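Local structure of cellulase (Xanthomonas axonopodis pv. citri, 5HOS) at residues 28-33 with 67-72; 228-233 with 251-256; 270-275 with 299-304; 286-291 with 331-336. The protein probably hydrolyses internal beta-1,4-glucosidic bonds of cellulose-like glucans, as an endoglucanase of glycosyl hydrolase family 5. All coordinates share one frame; numbering follows the deposited sequence.

Contact 1: residues 28-33 with 67-72; sequences KYAGVN and HMNTVR. With SO4 (sulfate ion), chain B.
Asn69 grips the backbone of Lys28 and Ala30 with both ends of its side-chain amide. ND2 gives a hydrogen bond to Lys28 O (2.9 Å) lying in that carbonyl's plane, while OD1 takes Ala30 N at 2.9 Å along an almost straight N-H line (174°). Thr70 OG1 reaches the same OD1 from the opposite face of the amide. With CG set between its own backbone N and carbonyl carbon (chi1 71°), the amide is turned toward residues 28-30.

Main-chain bonds then take over: Asn69 N to Ala30 O, Val32 N to Thr70 O (3.1 Å) and Arg72 N to Val32 O (2.9 Å). This is the parallel pairing of the first two strands of the eight-stranded (beta/alpha)8 barrel, joined by helix 57-65, whose end is marked by a Schellman motif at His67. At Gly31 the strands draw in closely, Gly31 CA lying 3.0 Å from Thr70 O.

Apolar contact is slight: Met68 SD packs on Val32 CB at 3.9 Å.

Polar side chains meet at the far end. Arg72 and Asn33 run alongside each other, their flat groups turned 80° apart, and Arg72 NH1 meets Asn33 OD1 (2.8 Å) in the guanidinium plane. Arg72 also forms a salt bridge with Glu227. At the opposite end, Tyr29 OH hydrogen-bonds O3 of a sulfate, probably from the crystallisation liquor, at 2.6 Å, and Lys28 NZ also binds this anion.

Contact 2: residues 228-233 with 251-256; sequences AHQYLD and ERLRSF
Arg252 on helix 248-262 crosses Gln230 on strand 224-231 at about a right angle, within a beta-alpha-beta unit of the (beta/alpha)8 barrel: the helix packs back, nearly antiparallel, on the strand that precedes it. The alkyl part of Arg252 runs across the end of the glutamine, with CD 3.5 Å from Gln230 NE2, and the guanidinium and amide planes are inclined at 49°. Extended from CG to NE, the arginine carries its guanidinium beyond the helix to the chain leaving the strand.

Gln230 is bent at chi2 (58°), a turn that brings its amide to the next residue's carbonyl, where NE2 donates to Tyr231 O at 2.9 Å, while OE1 takes the backbone N of His199. Lower down, the glutamine and Leu253 slide past each other in opposite directions, Gln230 CG meeting Leu253 CD2 at 4.0 Å. Nearer the start of the strand segment, the methyl of Ala228 touches the Phe256 ring obliquely, CB to CE2 at 3.6 Å; Trp201 meets the same ring edge-to-face.

Within residues 228-233 the guanidinium of Arg252 bonds to two main-chain oxygens. Arg252 NH1 hydrogen-bonds Tyr231 O at 3.1 Å, and that oxygen thereby accepts two donors, the other being Gln230 NE2. Asp233 O accepts from Arg252 NH1 at 2.8 Å and from Arg252 NH2 at 3.1 Å, lying near the guanidinium plane.

Contact 3: residues 270-275 with 299-304; sequences AEFGTG and MGWSWW
The seventh and eighth strands of the (beta/alpha)8 barrel meet where Glu271 runs alongside Trp304 and Phe272 touches both Trp301 and Trp303. Family 5 enzymes carry their nucleophilic glutamate at the end of the seventh strand, a place consistent with that of Glu271. Its carboxylate, 26° from the Trp304 ring plane, brings OE2 to 3.6 Å from Trp304 CE3; OE1 is held by Tyr231 OH, and OE2 forms a salt bridge with Arg72.

The strands are tied loosely. Trp304 N bonds Phe272 O at 2.8 Å, virtually straight (178°), and Ser302 OG hydrogen-bonds Ala270 O at 2.8 Å, from above the carbonyl plane. Phe272 N is buried with no partner in the model.

On the other side of the sheet an aromatic cluster gathers. Trp303 turns its edge to the face of Phe272 in an offset edge-to-face pair, planes at 84°, with CE3 3.6 Å from Phe272 CE2. Trp301 meets the rim of Phe272 instead, CE3 to CZ 3.4 Å. The six-membered ring of Trp303 receives Gly273 CA over one face, a CH-pi contact of 3.9 Å to its centroid, while Thr274 OG1 sits at its edge.

Helix 278-293, which links the two strands, lays Leu288 and Met291 on Trp301, and helix 330-341 sets Leu333 against Trp303. Strand 29-34 closes the barrel beside the eighth strand, with Asn33 ND2 bonded to Ala270 O and Trp303 O.

Contact 4: residues 286-291 with 331-336; sequences GMLGYM and SILSPR
Ile332 opens the contact by touching the tip of Leu288, CG2 to CD1 at 4.2 Å. Next along, Leu333 brings CD2 to 4.1 Å from the same methyl, so Leu288 CD1 lies against both. Pro335 follows; its ring nitrogen has no proton to give, and the helix is kinked there. Arg336 makes the broadest meeting. Its CG lies 3.7 Å from Leu288 CD1; a bend at chi2 (-75°) sets CD 3.8 Å from Leu288 CB and leads the extended remainder to the backbone of 286-291, with Gly289 N under one face of the guanidinium and Gly289 CA 3.4 Å from Arg336 NH2. The lack of a side chain at Gly289 probably eases this approach. Asn285 OD1 takes NH1, and Glu292 forms a salt bridge with NH2.

The two helices run nearly parallel, 13° between their directions, as outer helices of the (beta/alpha)8 barrel. Strand 298-306 lies beneath them: Leu288 rests on Trp301, Leu333 on Trp303. Met287 faces helix 248-262 through Leu253.

All four contacts are largely buried, contact 3 nearest the chain's centre (about 8 Å between centres) and contact 4 farthest (about 18 Å), in the outer helical layer with partly exposed residues. Contacts 1 and 3 pair neighbouring strands of the barrel wall and meet where it closes, because strands 29-34 and 298-306 adjoin. Contact 1 combines backbone bonds with side-chain amide and guanidinium bonds, contact 3 few bonds with many aromatic rings. Contact 2 joins wall to outer helix, mixing apolar packing with an arginine on carbonyl oxygens; contact 4 joins two outer helices through aliphatic packing and a flat guanidinium, and packs on contacts 2 and 3. Tyr231, Glu271 and Arg72 connect contacts 1 to 3 through polar groups.

Contact 1: residues 28-33 with 67-72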
loop_
_atom_site.group_PDB
_atom_site.type_symbol
_atom_site.label_atom_id
_atom_site.label_comp_id
_atom_site.label_asym_id
_atom_site.label_seq_id
_atom_site.Cartn_x
_atom_site.Cartn_y
_atom_site.Cartn_z
ATOM N N LYS A 28 14.033 5.066 -1.301
ATOM C CA LYS A 28 14.582 3.792 -0.831
ATOM C C LYS A 28 13.853 2.578 -1.412
ATOM O O LYS A 28 14.478 1.545 -1.659
ATOM C CB LYS A 28 14.524 3.756 0.703
ATOM C CG LYS A 28 15.051 2.480 1.341
ATOM C CD LYS A 28 15.228 2.656 2.839
ATOM C CE LYS A 28 15.732 1.384 3.499
ATOM N NZ LYS A 28 15.953 1.590 4.955
ATOM N N TYR A 29 12.544 2.688 -1.617
ATOM C CA TYR A 29 11.720 1.533 -1.983
ATOM C C TYR A 29 11.073 1.711 -3.352
ATOM O O TYR A 29 10.492 2.758 -3.634
ATOM C CB TYR A 29 10.637 1.316 -0.931
ATOM C CG TYR A 29 11.151 1.134 0.487
ATOM C CD1 TYR A 29 11.617 -0.094 0.922
ATOM C CD2 TYR A 29 11.148 2.192 1.397
ATOM C CE1 TYR A 29 12.087 -0.269 2.212
ATOM C CE2 TYR A 29 11.608 2.028 2.694
ATOM C CZ TYR A 29 12.078 0.793 3.092
ATOM O OH TYR A 29 12.522 0.596 4.367
ATOM N N ALA A 30 11.179 0.683 -4.193
ATOM C CA ALA A 30 10.529 0.660 -5.502
ATOM C C ALA A 30 9.992 -0.735 -5.721
ATOM O O ALA A 30 10.743 -1.710 -5.665
ATOM C CB ALA A 30 11.512 1.002 -6.594
ATOM N N GLY A 31 8.700 -0.848 -5.979
ATOM C CA GLY A 31 8.134 -2.163 -6.107
ATOM C C GLY A 31 6.756 -2.253 -6.689
ATOM O O GLY A 31 6.324 -1.387 -7.459
ATOM N N VAL A 32 6.075 -3.321 -6.303
ATOM C CA VAL A 32 4.855 -3.734 -6.955
ATOM C C VAL A 32 3.899 -4.371 -5.949
ATOM O O VAL A 32 4.324 -5.044 -5.007
ATOM C CB VAL A 32 5.181 -4.710 -8.107
ATOM C CG1 VAL A 32 5.757 -6.023 -7.584
ATOM C CG2 VAL A 32 3.962 -4.947 -8.986
ATOM N N ASN A 33 2.609 -4.142 -6.157
ATOM C CA ASN A 33 1.569 -4.842 -5.419
ATOM C C ASN A 33 1.373 -6.226 -6.020
ATOM O O ASN A 33 1.163 -6.344 -7.226
ATOM C CB ASN A 33 0.242 -4.087 -5.484
ATOM C CG ASN A 33 0.197 -2.908 -4.549
ATOM O OD1 ASN A 33 -0.274 -3.034 -3.418
ATOM N ND2 ASN A 33 0.661 -1.745 -5.022
ATOM N N HIS A 67 14.773 -5.136 -10.923
ATOM C CA HIS A 67 15.367 -4.110 -10.052
ATOM C C HIS A 67 14.414 -3.503 -9.021
ATOM O O HIS A 67 14.719 -2.458 -8.445
ATOM C CB HIS A 67 16.063 -3.021 -10.874
ATOM C CG HIS A 67 16.888 -3.566 -11.989
ATOM N ND1 HIS A 67 18.039 -4.290 -11.772
ATOM C CD2 HIS A 67 16.700 -3.547 -13.327
ATOM C CE1 HIS A 67 18.542 -4.668 -12.931
ATOM N NE2 HIS A 67 17.748 -4.232 -13.891
ATOM N N MET A 68 13.288 -4.170 -8.761
ATOM C CA MET A 68 12.388 -3.762 -7.680
ATOM C C MET A 68 12.875 -4.392 -6.397
ATOM O O MET A 68 13.370 -5.519 -6.410
ATOM C CB MET A 68 10.956 -4.208 -7.968
ATOM C CG MET A 68 10.297 -3.333 -8.999
ATOM S SD MET A 68 8.759 -4.014 -9.599
ATOM C CE MET A 68 8.235 -2.670 -10.669
ATOM N N ASN A 69 12.744 -3.665 -5.293
ATOM C CA ASN A 69 13.105 -4.201 -3.984
ATOM C C ASN A 69 11.944 -4.345 -3.002
ATOM O O ASN A 69 12.174 -4.664 -1.847
ATOM C CB ASN A 69 14.235 -3.374 -3.356
ATOM C CG ASN A 69 13.783 -1.990 -2.909
ATOM O OD1 ASN A 69 12.678 -1.557 -3.210
ATOM N ND2 ASN A 69 14.645 -1.294 -2.182
ATOM N N THR A 70 10.708 -4.125 -3.448
ATOM C CA THR A 70 9.555 -4.097 -2.540
ATOM C C THR A 70 8.341 -4.787 -3.152
ATOM O O THR A 70 8.057 -4.621 -4.327
ATOM C CB THR A 70 9.204 -2.642 -2.163
ATOM O OG1 THR A 70 10.353 -2.018 -1.568
ATOM C CG2 THR A 70 8.042 -2.572 -1.176
ATOM N N VAL A 71 7.658 -5.582 -2.333
ATOM C CA VAL A 71 6.351 -6.141 -2.648
ATOM C C VAL A 71 5.373 -5.576 -1.632
ATOM O O VAL A 71 5.614 -5.654 -0.428
ATOM C CB VAL A 71 6.368 -7.687 -2.570
ATOM C CG1 VAL A 71 4.962 -8.270 -2.476
ATOM C CG2 VAL A 71 7.116 -8.244 -3.775
ATOM N N ARG A 72 4.278 -4.997 -2.112
ATOM C CA ARG A 72 3.157 -4.695 -1.235
ATOM C C ARG A 72 2.229 -5.883 -1.336
ATOM O O ARG A 72 1.830 -6.282 -2.448
ATOM C CB ARG A 72 2.458 -3.385 -1.603
ATOM C CG ARG A 72 1.295 -2.997 -0.692
ATOM C CD ARG A 72 0.978 -1.524 -0.867
ATOM N NE ARG A 72 -0.146 -1.001 -0.094
ATOM C CZ ARG A 72 -1.417 -0.915 -0.507
ATOM N NH1 ARG A 72 -1.805 -1.383 -1.697
ATOM N NH2 ARG A 72 -2.321 -0.348 0.286
HETATM S S SO4 B . 13.144 3.902 6.319
HETATM O O1 SO4 B . 12.465 4.388 7.547
HETATM O O2 SO4 B . 14.608 4.045 6.488
HETATM O O3 SO4 B . 12.808 2.487 6.095
HETATM O O4 SO4 B . 12.733 4.726 5.165
#

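Contact 2: residues 228-233 with 251-256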
loop_
_atom_site.group_PDB
_atom_site.type_symbol
_atom_site.label_atom_id
_atom_site.label_comp_id
_atom_site.label_asym_id
_atom_site.label_seq_id
_atom_site.Cartn_x
_atom_site.Cartn_y
_atom_site.Cartn_z
ATOM N N ALA A 228 0.024 7.513 0.324
ATOM C CA ALA A 228 -0.919 8.090 -0.617
ATOM C C ALA A 228 -1.075 7.181 -1.822
ATOM O O ALA A 228 -0.172 6.415 -2.158
ATOM C CB ALA A 228 -0.436 9.453 -1.064
ATOM N N HIS A 229 -2.249 7.239 -2.446
ATOM C CA HIS A 229 -2.516 6.521 -3.682
ATOM C C HIS A 229 -2.809 7.539 -4.777
ATOM O O HIS A 229 -3.319 8.622 -4.496
ATOM C CB HIS A 229 -3.713 5.589 -3.505
ATOM C CG HIS A 229 -3.481 4.476 -2.528
ATOM N ND1 HIS A 229 -4.399 3.474 -2.329
ATOM C CD2 HIS A 229 -2.460 4.219 -1.676
ATOM C CE1 HIS A 229 -3.948 2.637 -1.414
ATOM N NE2 HIS A 229 -2.770 3.066 -1.002
ATOM N N GLN A 230 -2.486 7.206 -6.023
ATOM C CA GLN A 230 -2.748 8.139 -7.123
ATOM C C GLN A 230 -2.911 7.434 -8.446
ATOM O O GLN A 230 -1.997 6.738 -8.894
ATOM C CB GLN A 230 -1.636 9.195 -7.248
ATOM C CG GLN A 230 -2.018 10.370 -8.150
ATOM C CD GLN A 230 -3.272 11.074 -7.666
ATOM O OE1 GLN A 230 -3.283 11.633 -6.576
ATOM N NE2 GLN A 230 -4.340 11.029 -8.460
ATOM N N TYR A 231 -4.081 7.621 -9.054
ATOM C CA TYR A 231 -4.348 7.170 -10.409
ATOM C C TYR A 231 -4.500 8.368 -11.351
ATOM O O TYR A 231 -4.735 9.507 -10.912
ATOM C CB TYR A 231 -5.550 6.237 -10.414
ATOM C CG TYR A 231 -5.238 4.944 -9.675
ATOM C CD1 TYR A 231 -4.624 3.869 -10.332
ATOM C CD2 TYR A 231 -5.505 4.808 -8.311
ATOM C CE1 TYR A 231 -4.319 2.693 -9.655
ATOM C CE2 TYR A 231 -5.201 3.630 -7.626
ATOM C CZ TYR A 231 -4.607 2.575 -8.305
ATOM O OH TYR A 231 -4.296 1.405 -7.635
ATOM N N LEU A 232 -4.305 8.110 -12.642
ATOM C CA LEU A 232 -4.128 9.170 -13.637
ATOM C C LEU A 232 -5.278 9.282 -14.634
ATOM O O LEU A 232 -5.193 10.053 -15.592
ATOM C CB LEU A 232 -2.800 8.970 -14.377
ATOM C CG LEU A 232 -1.515 8.934 -13.535
ATOM C CD1 LEU A 232 -0.311 9.228 -14.420
ATOM C CD2 LEU A 232 -1.530 9.911 -12.377
ATOM N N ASP A 233 -6.357 8.545 -14.391
ATOM C CA ASP A 233 -7.540 8.614 -15.246
ATOM C C ASP A 233 -8.447 9.781 -14.785
ATOM O O ASP A 233 -8.089 10.534 -13.872
ATOM C CB ASP A 233 -8.254 7.255 -15.297
ATOM C CG ASP A 233 -8.796 6.807 -13.951
ATOM O OD1 ASP A 233 -8.258 7.231 -12.897
ATOM O OD2 ASP A 233 -9.751 6.000 -13.948
ATOM N N GLU A 251 1.183 16.782 -11.668
ATOM C CA GLU A 251 0.210 17.777 -11.219
ATOM C C GLU A 251 -0.616 17.318 -10.020
ATOM O O GLU A 251 -0.889 18.117 -9.130
ATOM C CB GLU A 251 -0.717 18.164 -12.362
ATOM C CG GLU A 251 -0.022 19.012 -13.421
ATOM C CD GLU A 251 -0.706 18.962 -14.773
ATOM O OE1 GLU A 251 -1.889 18.574 -14.852
ATOM O OE2 GLU A 251 -0.047 19.308 -15.768
ATOM N N ARG A 252 -0.996 16.040 -10.006
ATOM C CA ARG A 252 -1.792 15.470 -8.914
ATOM C C ARG A 252 -0.985 15.092 -7.675
ATOM O O ARG A 252 -1.584 14.835 -6.625
ATOM C CB ARG A 252 -2.613 14.280 -9.410
ATOM C CG ARG A 252 -3.763 14.715 -10.300
ATOM C CD ARG A 252 -4.506 13.528 -10.862
ATOM N NE ARG A 252 -5.663 13.913 -11.672
ATOM C CZ ARG A 252 -6.386 13.066 -12.408
ATOM N NH1 ARG A 252 -6.084 11.771 -12.449
ATOM N NH2 ARG A 252 -7.418 13.512 -13.119
ATOM N N LEU A 253 0.346 15.046 -7.800
ATOM C CA LEU A 253 1.247 14.892 -6.650
ATOM C C LEU A 253 1.742 16.206 -6.058
ATOM O O LEU A 253 2.218 16.219 -4.918
ATOM C CB LEU A 253 2.472 14.029 -7.003
ATOM C CG LEU A 253 2.241 12.561 -7.384
ATOM C CD1 LEU A 253 3.567 11.815 -7.461
ATOM C CD2 LEU A 253 1.295 11.841 -6.424
ATOM N N ARG A 254 1.635 17.306 -6.799
ATOM C CA ARG A 254 2.334 18.538 -6.406
ATOM C C ARG A 254 1.933 19.104 -5.025
ATOM O O ARG A 254 2.808 19.353 -4.188
ATOM C CB ARG A 254 2.199 19.616 -7.486
ATOM C CG ARG A 254 3.176 20.766 -7.307
ATOM C CD ARG A 254 3.085 21.768 -8.453
ATOM N NE ARG A 254 3.666 21.274 -9.705
ATOM C CZ ARG A 254 4.973 21.133 -9.954
ATOM N NH1 ARG A 254 5.906 21.424 -9.036
ATOM N NH2 ARG A 254 5.357 20.681 -11.140
ATOM N N SER A 255 0.641 19.327 -4.782
ATOM C CA SER A 255 0.237 19.937 -3.497
ATOM C C SER A 255 0.522 18.998 -2.320
ATOM O O SER A 255 0.998 19.444 -1.281
ATOM C CB SER A 255 -1.213 20.442 -3.501
ATOM O OG SER A 255 -2.153 19.407 -3.689
ATOM N N PHE A 256 0.298 17.699 -2.504
ATOM C CA PHE A 256 0.645 16.707 -1.474
ATOM C C PHE A 256 2.132 16.761 -1.125
ATOM O O PHE A 256 2.506 16.726 0.055
ATOM C CB PHE A 256 0.240 15.305 -1.929
ATOM C CG PHE A 256 0.512 14.230 -0.913
ATOM C CD1 PHE A 256 -0.167 14.205 0.296
ATOM C CD2 PHE A 256 1.460 13.243 -1.164
ATOM C CE1 PHE A 256 0.091 13.216 1.241
ATOM C CE2 PHE A 256 1.718 12.244 -0.227
ATOM C CZ PHE A 256 1.036 12.236 0.978
#

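Contact 3: residues 270-275 with 299-304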
loop_
_atom_site.group_PDB
_atom_site.type_symbol
_atom_site.label_atom_id
_atom_site.label_comp_id
_atom_site.label_asym_id
_atom_site.label_seq_id
_atom_site.Cartn_x
_atom_site.Cartn_y
_atom_site.Cartn_z
ATOM N N ALA A 270 1.872 4.129 -2.394
ATOM C CA ALA A 270 1.704 2.677 -2.265
ATOM C C ALA A 270 0.833 2.050 -3.355
ATOM O O ALA A 270 0.855 0.831 -3.524
ATOM C CB ALA A 270 1.158 2.312 -0.896
ATOM N N GLU A 271 0.038 2.868 -4.044
ATOM C CA GLU A 271 -0.670 2.424 -5.239
ATOM C C GLU A 271 -0.629 3.528 -6.270
ATOM O O GLU A 271 -0.911 4.692 -5.956
ATOM C CB GLU A 271 -2.143 2.103 -4.966
ATOM C CG GLU A 271 -2.392 0.898 -4.078
ATOM C CD GLU A 271 -3.841 0.445 -4.066
ATOM O OE1 GLU A 271 -4.622 0.893 -4.941
ATOM O OE2 GLU A 271 -4.198 -0.370 -3.175
ATOM N N PHE A 272 -0.278 3.134 -7.492
ATOM C CA PHE A 272 -0.443 3.956 -8.690
ATOM C C PHE A 272 -0.363 3.017 -9.876
ATOM O O PHE A 272 0.233 1.937 -9.783
ATOM C CB PHE A 272 0.636 5.038 -8.797
ATOM C CG PHE A 272 2.022 4.498 -9.009
ATOM C CD1 PHE A 272 2.702 3.851 -7.973
ATOM C CD2 PHE A 272 2.648 4.617 -10.242
ATOM C CE1 PHE A 272 3.970 3.337 -8.170
ATOM C CE2 PHE A 272 3.922 4.117 -10.434
ATOM C CZ PHE A 272 4.585 3.474 -9.402
ATOM N N GLY A 273 -0.968 3.427 -10.983
ATOM C CA GLY A 273 -0.969 2.617 -12.189
ATOM C C GLY A 273 -1.375 3.437 -13.385
ATOM O O GLY A 273 -2.015 4.474 -13.244
ATOM N N THR A 274 -1.003 2.950 -14.560
ATOM C CA THR A 274 -1.265 3.619 -15.842
ATOM C C THR A 274 -1.388 2.541 -16.912
ATOM O O THR A 274 -0.720 1.501 -16.831
ATOM C CB THR A 274 -0.147 4.609 -16.267
ATOM O OG1 THR A 274 1.119 3.937 -16.350
ATOM C CG2 THR A 274 -0.039 5.784 -15.305
ATOM N N GLY A 275 -2.250 2.777 -17.899
ATOM C CA GLY A 275 -2.421 1.837 -18.988
ATOM C C GLY A 275 -1.318 1.985 -20.016
ATOM O O GLY A 275 -0.458 2.863 -19.907
ATOM N N MET A 299 9.769 8.742 -0.235
ATOM C CA MET A 299 10.580 7.636 0.276
ATOM C C MET A 299 10.411 6.335 -0.526
ATOM O O MET A 299 11.276 5.472 -0.499
ATOM C CB MET A 299 10.258 7.403 1.772
ATOM C CG MET A 299 9.126 6.396 2.138
ATOM S SD MET A 299 9.798 5.685 3.666
ATOM C CE MET A 299 8.576 4.414 3.740
ATOM N N GLY A 300 9.291 6.175 -1.220
ATOM C CA GLY A 300 9.054 4.961 -1.966
ATOM C C GLY A 300 7.776 4.948 -2.764
ATOM O O GLY A 300 6.917 5.824 -2.617
ATOM N N TRP A 301 7.675 3.953 -3.632
ATOM C CA TRP A 301 6.451 3.710 -4.399
ATOM C C TRP A 301 6.266 2.243 -4.707
ATOM O O TRP A 301 7.222 1.474 -4.685
ATOM C CB TRP A 301 6.418 4.535 -5.689
ATOM C CG TRP A 301 7.649 4.474 -6.604
ATOM C CD1 TRP A 301 8.600 5.439 -6.728
ATOM C CD2 TRP A 301 7.998 3.451 -7.555
ATOM N NE1 TRP A 301 9.533 5.082 -7.663
ATOM C CE2 TRP A 301 9.189 3.867 -8.195
ATOM C CE3 TRP A 301 7.433 2.221 -7.921
ATOM C CZ2 TRP A 301 9.830 3.095 -9.178
ATOM C CZ3 TRP A 301 8.073 1.456 -8.907
ATOM C CH2 TRP A 301 9.253 1.902 -9.523
ATOM N N SER A 302 5.017 1.863 -4.981
ATOM C CA SER A 302 4.689 0.500 -5.374
ATOM C C SER A 302 3.506 0.511 -6.337
ATOM O O SER A 302 2.427 1.027 -6.028
ATOM C CB SER A 302 4.440 -0.428 -4.159
ATOM O OG SER A 302 3.520 0.111 -3.218
ATOM N N TRP A 303 3.769 -0.014 -7.531
ATOM C CA TRP A 303 2.816 -0.082 -8.636
ATOM C C TRP A 303 1.652 -1.011 -8.332
ATOM O O TRP A 303 1.842 -2.075 -7.730
ATOM C CB TRP A 303 3.567 -0.600 -9.870
ATOM C CG TRP A 303 2.748 -0.910 -11.071
ATOM C CD1 TRP A 303 2.108 -2.086 -11.359
ATOM C CD2 TRP A 303 2.513 -0.043 -12.173
ATOM N NE1 TRP A 303 1.473 -1.993 -12.574
ATOM C CE2 TRP A 303 1.716 -0.752 -13.102
ATOM C CE3 TRP A 303 2.906 1.270 -12.475
ATOM C CZ2 TRP A 303 1.300 -0.188 -14.309
ATOM C CZ3 TRP A 303 2.492 1.831 -13.675
ATOM C CH2 TRP A 303 1.700 1.103 -14.575
ATOM N N TRP A 304 0.453 -0.616 -8.757
ATOM C CA TRP A 304 -0.720 -1.487 -8.715
ATOM C C TRP A 304 -1.023 -1.884 -10.168
ATOM O O TRP A 304 -1.374 -1.010 -10.960
ATOM C CB TRP A 304 -1.938 -0.771 -8.109
ATOM C CG TRP A 304 -3.110 -1.698 -8.011
ATOM C CD1 TRP A 304 -4.013 -1.983 -8.991
ATOM C CD2 TRP A 304 -3.471 -2.506 -6.887
ATOM N NE1 TRP A 304 -4.922 -2.912 -8.544
ATOM C CE2 TRP A 304 -4.610 -3.257 -7.258
ATOM C CE3 TRP A 304 -2.939 -2.678 -5.606
ATOM C CZ2 TRP A 304 -5.236 -4.150 -6.385
ATOM C CZ3 TRP A 304 -3.558 -3.571 -4.738
ATOM C CH2 TRP A 304 -4.692 -4.302 -5.134
#

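Contact 4: residues 286-291 with 331-336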
loop_
_atom_site.group_PDB
_atom_site.type_symbol
_atom_site.label_atom_id
_atom_site.label_comp_id
_atom_site.label_asym_id
_atom_site.label_seq_id
_atom_site.Cartn_x
_atom_site.Cartn_y
_atom_site.Cartn_z
ATOM N N GLY A 286 7.257 10.900 -16.071
ATOM C CA GLY A 286 7.299 12.182 -15.394
ATOM C C GLY A 286 7.047 12.070 -13.905
ATOM O O GLY A 286 7.766 12.672 -13.098
ATOM N N MET A 287 6.034 11.290 -13.536
ATOM C CA MET A 287 5.682 11.144 -12.120
ATOM C C MET A 287 6.786 10.443 -11.339
ATOM O O MET A 287 7.110 10.852 -10.230
ATOM C CB MET A 287 4.362 10.398 -11.961
ATOM C CG MET A 287 3.771 10.497 -10.563
ATOM S SD MET A 287 2.147 9.738 -10.385
ATOM C CE MET A 287 2.234 8.366 -11.539
ATOM N N LEU A 288 7.380 9.409 -11.927
ATOM C CA LEU A 288 8.502 8.710 -11.287
ATOM C C LEU A 288 9.736 9.606 -11.173
ATOM O O LEU A 288 10.404 9.607 -10.146
ATOM C CB LEU A 288 8.831 7.413 -12.031
ATOM C CG LEU A 288 7.687 6.387 -12.047
ATOM C CD1 LEU A 288 8.011 5.252 -13.002
ATOM C CD2 LEU A 288 7.377 5.846 -10.660
ATOM N N GLY A 289 10.026 10.380 -12.214
ATOM C CA GLY A 289 11.111 11.372 -12.159
ATOM C C GLY A 289 10.872 12.462 -11.127
ATOM O O GLY A 289 11.793 12.884 -10.419
ATOM N N TYR A 290 9.623 12.909 -11.035
ATOM C CA TYR A 290 9.232 13.918 -10.058
ATOM C C TYR A 290 9.504 13.445 -8.624
ATOM O O TYR A 290 10.060 14.198 -7.810
ATOM C CB TYR A 290 7.762 14.306 -10.266
ATOM C CG TYR A 290 7.249 15.344 -9.294
ATOM C CD1 TYR A 290 7.449 16.711 -9.519
ATOM C CD2 TYR A 290 6.570 14.958 -8.141
ATOM C CE1 TYR A 290 6.984 17.662 -8.616
ATOM C CE2 TYR A 290 6.099 15.895 -7.239
ATOM C CZ TYR A 290 6.304 17.243 -7.473
ATOM O OH TYR A 290 5.836 18.151 -6.552
ATOM N N MET A 291 9.151 12.194 -8.324
ATOM C CA MET A 291 9.413 11.657 -6.992
ATOM C C MET A 291 10.923 11.600 -6.689
ATOM O O MET A 291 11.331 11.982 -5.588
ATOM C CB MET A 291 8.716 10.306 -6.790
ATOM C CG MET A 291 7.199 10.430 -6.676
ATOM S SD MET A 291 6.381 8.890 -6.200
ATOM C CE MET A 291 6.246 8.110 -7.803
ATOM N N SER A 331 9.000 -1.613 -19.056
ATOM C CA SER A 331 10.132 -0.941 -19.710
ATOM C C SER A 331 10.382 0.464 -19.143
ATOM O O SER A 331 11.479 0.999 -19.288
ATOM C CB SER A 331 9.934 -0.879 -21.231
ATOM O OG SER A 331 8.918 0.042 -21.573
ATOM N N ILE A 332 9.368 1.051 -18.504
ATOM C CA ILE A 332 9.517 2.304 -17.754
ATOM C C ILE A 332 9.787 2.047 -16.271
ATOM O O ILE A 332 10.661 2.689 -15.686
ATOM C CB ILE A 332 8.267 3.198 -17.912
ATOM C CG1 ILE A 332 8.058 3.546 -19.395
ATOM C CG2 ILE A 332 8.400 4.467 -17.065
ATOM C CD1 ILE A 332 6.670 4.047 -19.742
ATOM N N LEU A 333 9.033 1.128 -15.663
ATOM C CA LEU A 333 9.162 0.863 -14.220
ATOM C C LEU A 333 10.530 0.314 -13.842
ATOM O O LEU A 333 11.086 0.698 -12.806
ATOM C CB LEU A 333 8.076 -0.097 -13.734
ATOM C CG LEU A 333 6.639 0.415 -13.806
ATOM C CD1 LEU A 333 5.648 -0.734 -13.664
ATOM C CD2 LEU A 333 6.385 1.482 -12.742
ATOM N N SER A 334 11.071 -0.569 -14.683
ATOM C CA SER A 334 12.326 -1.249 -14.370
ATOM C C SER A 334 13.536 -0.301 -14.279
ATOM O O SER A 334 14.231 -0.317 -13.264
ATOM C CB SER A 334 12.578 -2.422 -15.331
ATOM O OG SER A 334 13.728 -3.148 -14.946
ATOM N N PRO A 335 13.787 0.535 -15.314
ATOM C CA PRO A 335 14.918 1.474 -15.174
ATOM C C PRO A 335 14.748 2.497 -14.036
ATOM O O PRO A 335 15.739 2.895 -13.424
ATOM C CB PRO A 335 15.007 2.168 -16.547
ATOM C CG PRO A 335 13.780 1.788 -17.297
ATOM C CD PRO A 335 13.222 0.542 -16.678
ATOM N N ARG A 336 13.513 2.905 -13.752
ATOM C CA ARG A 336 13.242 3.817 -12.633
ATOM C C ARG A 336 13.510 3.131 -11.290
ATOM O O ARG A 336 14.128 3.720 -10.397
ATOM C CB ARG A 336 11.809 4.350 -12.705
ATOM C CG ARG A 336 11.548 5.235 -13.917
ATOM C CD ARG A 336 12.171 6.612 -13.750
ATOM N NE ARG A 336 11.873 7.486 -14.885
ATOM C CZ ARG A 336 12.293 8.746 -15.011
ATOM N NH1 ARG A 336 11.956 9.443 -16.091
ATOM N NH2 ARG A 336 13.046 9.316 -14.070
#